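PDB 6D0P: pirin family protein from Acinetobacter baumannii, which probably acts as a metal-dependent quercetin 2,3-dioxygenase, a pirin-family enzyme built of two cupin domains that holds one metal ion per subunit. Local coordinates for residues 110-113 / 114-118; 268-271 / 272-275. All coordinates share one frame; numbering follows the deposited sequence. Where two conformers were deposited one is given.

Contact 1. Residues 110-113 / 114-118; sequences EFHS and PEFAE. With MN (manganese (II) ion), chain G.
Ser113 and Phe116 meet at the start of helix 114-119, where the chain leaves strand 106-112 of the N-terminal cupin domain. Two hydrogen bonds define the turn. Ser113 sits at the N-cap position, and its OG accepts the capping bond from Phe116 N at 3.0 Å with an N-H...O angle of 164°. A chi1 of 80° tucks OG over its own backbone, toward the N-H groups of the first turn. The same OG is hydrogen-bonded to Glu79 OE1. Ala117 N closes the first helical turn on Ser113 O at 2.8 Å.

The aromatic contact is edge-to-face. Phe116 directs its CD2-CE2 edge at one face of the His112 imidazole, with CE2 3.8 Å from His112 ND1. The ring planes stand at 76°, their centres 5.3 Å apart. His112 CB lies in the plane of the phenyl ring, at its edge. Beyond this pair, Phe52 and Phe123 also pack on the imidazole.

Metal coordination occupies the other end of the strand segment. Glu110 OE1 binds manganese at 2.2 Å, alongside His64, His66, His108 and two waters, while OE2 is held by Gln127. For the turn itself, the bonds imply that one hydroxyl serves both the helix N-H and Glu79, and that the buried His112 ring is set by aromatic neighbours and by its NE2 bond to Gly22 O.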
loop_
_atom_site.group_PDB
_atom_site.type_symbol
_atom_site.label_atom_id
_atom_site.label_comp_id
_atom_site.label_asym_id
_atom_site.label_seq_id
_atom_site.Cartn_x
_atom_site.Cartn_y
_atom_site.Cartn_z
ATOM N N GLU A 110 -4.352 12.361 9.056
ATOM C CA GLU A 110 -2.998 11.973 8.646
ATOM C C GLU A 110 -2.295 13.243 8.158
ATOM O O GLU A 110 -2.755 13.904 7.232
ATOM C CB GLU A 110 -3.026 10.901 7.540
ATOM C CG GLU A 110 -3.707 9.598 7.940
ATOM C CD GLU A 110 -4.069 8.620 6.816
ATOM O OE1 GLU A 110 -5.183 8.752 6.204
ATOM O OE2 GLU A 110 -3.265 7.694 6.586
ATOM N N PHE A 111 -1.116 13.503 8.683
ATOM C CA PHE A 111 -0.433 14.724 8.303
ATOM C C PHE A 111 1.063 14.565 8.541
ATOM O O PHE A 111 1.505 13.640 9.253
ATOM C CB PHE A 111 -1.001 15.874 9.125
ATOM C CG PHE A 111 -1.052 15.560 10.595
ATOM C CD1 PHE A 111 -2.162 14.948 11.152
ATOM C CD2 PHE A 111 0.018 15.854 11.417
ATOM C CE1 PHE A 111 -2.191 14.642 12.502
ATOM C CE2 PHE A 111 -0.025 15.570 12.771
ATOM C CZ PHE A 111 -1.129 14.961 13.310
ATOM N N HIS A 112 1.822 15.500 7.996
ATOM C CA HIS A 112 3.253 15.417 8.133
ATOM C C HIS A 112 3.596 15.507 9.629
ATOM O O HIS A 112 2.972 16.279 10.375
ATOM C CB HIS A 112 3.964 16.534 7.368
ATOM C CG HIS A 112 3.737 16.540 5.890
ATOM N ND1 HIS A 112 4.104 17.619 5.108
ATOM C CD2 HIS A 112 3.140 15.653 5.063
ATOM C CE1 HIS A 112 3.747 17.391 3.855
ATOM N NE2 HIS A 112 3.159 16.183 3.801
ATOM N N SER A 113 4.557 14.739 10.085
ATOM C CA SER A 113 4.940 14.806 11.486
ATOM C C SER A 113 5.436 16.215 11.827
ATOM O O SER A 113 5.948 16.914 10.961
ATOM C CB SER A 113 6.004 13.814 11.795
ATOM O OG SER A 113 7.274 14.294 11.402
ATOM N N PRO A 114 5.316 16.617 13.089
ATOM C CA PRO A 114 5.817 17.941 13.502
ATOM C C PRO A 114 7.311 18.114 13.185
ATOM O O PRO A 114 7.728 19.192 12.787
ATOM C CB PRO A 114 5.603 17.977 15.019
ATOM C CG PRO A 114 4.419 17.068 15.247
ATOM C CD PRO A 114 4.453 16.035 14.133
ATOM N N GLU A 115 8.093 17.049 13.369
ATOM C CA GLU A 115 9.526 17.087 13.109
ATOM C C GLU A 115 9.787 17.322 11.611
ATOM O O GLU A 115 10.639 18.133 11.234
ATOM C CB GLU A 115 10.153 15.779 13.592
ATOM C CG GLU A 115 11.604 15.592 13.173
ATOM C CD GLU A 115 12.622 16.221 14.110
ATOM O OE1 GLU A 115 12.215 16.750 15.169
ATOM O OE2 GLU A 115 13.824 16.174 13.783
ATOM N N PHE A 116 9.065 16.602 10.762
ATOM C CA PHE A 116 9.229 16.774 9.316
ATOM C C PHE A 116 8.740 18.164 8.897
ATOM O O PHE A 116 9.424 18.845 8.145
ATOM C CB PHE A 116 8.509 15.687 8.519
ATOM C CG PHE A 116 8.643 15.892 7.032
ATOM C CD1 PHE A 116 9.866 15.730 6.408
ATOM C CD2 PHE A 116 7.571 16.331 6.278
ATOM C CE1 PHE A 116 10.009 15.971 5.054
ATOM C CE2 PHE A 116 7.711 16.555 4.918
ATOM C CZ PHE A 116 8.931 16.373 4.313
ATOM N N ALA A 117 7.624 18.612 9.444
ATOM C CA ALA A 117 7.079 19.928 9.105
ATOM C C ALA A 117 8.115 21.006 9.423
ATOM O O ALA A 117 8.320 21.896 8.619
ATOM C CB ALA A 117 5.803 20.205 9.862
ATOM N N GLU A 118 8.766 20.884 10.572
ATOM C CA GLU A 118 9.736 21.891 11.029
ATOM C C GLU A 118 10.967 21.927 10.119
ATOM O O GLU A 118 11.479 22.995 9.821
ATOM C CB GLU A 118 10.179 21.600 12.468
ATOM C CG GLU A 118 11.283 22.525 12.973
ATOM C CD GLU A 118 11.918 22.140 14.306
ATOM O OE1 GLU A 118 11.256 21.442 15.098
ATOM O OE2 GLU A 118 13.083 22.534 14.546
HETATM MN MN MN G . -7.034 7.545 6.039
HETATM O O HOH W 1 -5.297 5.798 6.051
HETATM O O HOH W 2 -6.557 7.482 3.866
#

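Contact 2. Residues 268-271 / 272-275; sequences MNTK and AEIM
A capping box between Thr270 and Glu273 starts helix 271-282, which follows strand 266-268 in the C-terminal part of the chain. Its two reciprocal bonds are both present: Glu273 N donates to Thr270 OG1 at 3.0 Å, and Thr270 N donates to Glu273 OE1, also at 3.0 Å. The second is the more bent, with an N-H...O angle of 136°, and reaches the oxygen from above the carboxylate plane. Asn269 N adds a shorter bond of 2.8 Å to the same OE1, met nearly along its C-O axis. Two backbone N-H groups therefore grip one carboxylate oxygen from different directions, which should fix the rotation of the group and probably favours its charged form.

With CG opposite its carbonyl carbon (chi1 -73°), Glu273 heads back toward the helix start, and the extended chain beyond CG supplies the reach. Behind the cap, Ile274 N and Met275 N bond to Thr270 O and Lys271 O, continuing the helical pattern. Asn269 ND2 is tied to Pro259 O, which joins the cap to a neighbouring loop.

The side chain of selenomethionine Met268 lies against the glutamate, crossing it at about a right angle and folding back to place CE 3.7 Å from Glu273 CD. Separately, Met268 CG makes an apolar contact with Ile274 CD1 at 3.9 Å. A water donates to Glu273 OE2, at an unusually short 2.5 Å, and to Asn269 OD1, at 2.7 Å.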
loop_
_atom_site.group_PDB
_atom_site.type_symbol
_atom_site.label_atom_id
_atom_site.label_comp_id
_atom_site.label_asym_id
_atom_site.label_seq_id
_atom_site.Cartn_x
_atom_site.Cartn_y
_atom_site.Cartn_z
HETATM N N MSE A 268 -17.284 -2.265 1.306
HETATM C CA MSE A 268 -18.013 -3.358 1.913
HETATM C C MSE A 268 -18.328 -4.387 0.851
HETATM O O MSE A 268 -17.714 -4.368 -0.240
HETATM C CB MSE A 268 -19.271 -2.775 2.588
HETATM C CG MSE A 268 -18.925 -1.765 3.710
HETATM SE SE MSE A 268 -18.062 -2.671 5.232
HETATM C CE MSE A 268 -19.533 -3.858 5.831
ATOM N N ASN A 269 -19.247 -5.309 1.153
ATOM C CA ASN A 269 -19.597 -6.363 0.197
ATOM C C ASN A 269 -20.917 -6.042 -0.516
ATOM O O ASN A 269 -21.136 -6.547 -1.646
ATOM C CB ASN A 269 -19.692 -7.742 0.860
ATOM C CG ASN A 269 -18.368 -8.212 1.418
ATOM O OD1 ASN A 269 -18.202 -8.243 2.634
ATOM N ND2 ASN A 269 -17.407 -8.522 0.553
ATOM N N THR A 270 -21.793 -5.253 0.115
ATOM C CA THR A 270 -23.119 -4.986 -0.457
ATOM C C THR A 270 -23.473 -3.492 -0.415
ATOM O O THR A 270 -22.943 -2.726 0.415
ATOM C CB THR A 270 -24.207 -5.740 0.323
ATOM O OG1 THR A 270 -24.347 -5.115 1.604
ATOM C CG2 THR A 270 -23.907 -7.215 0.476
ATOM N N LYS A 271 -24.420 -3.105 -1.275
ATOM C CA LYS A 271 -24.922 -1.727 -1.298
ATOM C C LYS A 271 -25.642 -1.428 0.034
ATOM O O LYS A 271 -25.541 -0.312 0.561
ATOM C CB LYS A 271 -25.804 -1.481 -2.527
ATOM C CG LYS A 271 -25.058 -1.508 -3.858
ATOM C CD LYS A 271 -25.875 -1.062 -5.062
ATOM C CE LYS A 271 -25.048 -1.052 -6.331
ATOM N NZ LYS A 271 -25.660 -0.177 -7.361
ATOM N N ALA A 272 -26.348 -2.410 0.596
ATOM C CA ALA A 272 -27.026 -2.201 1.892
ATOM C C ALA A 272 -25.996 -1.855 2.980
ATOM O O ALA A 272 -26.237 -0.986 3.816
ATOM C CB ALA A 272 -27.820 -3.431 2.266
ATOM N N GLU A 273 -24.842 -2.531 2.966
ATOM C CA GLU A 273 -23.787 -2.241 3.947
ATOM C C GLU A 273 -23.226 -0.833 3.717
ATOM O O GLU A 273 -22.869 -0.156 4.676
ATOM C CB GLU A 273 -22.657 -3.267 3.869
ATOM C CG GLU A 273 -23.018 -4.628 4.443
ATOM C CD GLU A 273 -22.084 -5.748 4.003
ATOM O OE1 GLU A 273 -21.295 -5.537 3.041
ATOM O OE2 GLU A 273 -22.156 -6.845 4.600
ATOM N N ILE A 274 -23.113 -0.405 2.459
ATOM C CA ILE A 274 -22.642 0.951 2.139
ATOM C C ILE A 274 -23.657 1.967 2.695
ATOM O O ILE A 274 -23.265 2.961 3.273
ATOM C CB ILE A 274 -22.390 1.134 0.623
ATOM C CG1 ILE A 274 -21.125 0.393 0.168
ATOM C CG2 ILE A 274 -22.317 2.607 0.248
ATOM C CD1 ILE A 274 -19.872 0.805 0.887
HETATM N N MSE A 275 -24.951 1.681 2.549
HETATM C CA MSE A 275 -26.001 2.588 3.053
HETATM C C MSE A 275 -25.859 2.714 4.575
HETATM O O MSE A 275 -25.986 3.799 5.123
HETATM C CB MSE A 275 -27.398 2.089 2.682
HETATM C CG MSE A 275 -27.655 2.073 1.174
HETATM SE SE MSE A 275 -27.861 3.943 0.558
HETATM C CE MSE A 275 -29.820 4.111 0.810
HETATM O O HOH W 3 -20.010 -8.208 4.632
#

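Overall arrangement
Both contacts mark a passage from strand to helix and both use a hydroxyl N-cap, yet contact 1 belongs to the N-terminal cupin part of the sequence and contact 2 to the C-terminal cupin part, with centres about 35 Å apart and nearest atoms about 17 Å apart. Each is partly buried. In contact 1 the cap residue is itself buried, and the side-chain packing is aromatic; its strand segment also carries a metal ligand. Contact 2 has a partly exposed, carboxylate-based and water-linked cap, with one apolar pair, Met268 and Ile274, alongside. Despite its place in the sequence, its Met268 side chain lies about 10 Å from that of the metal ligand His66.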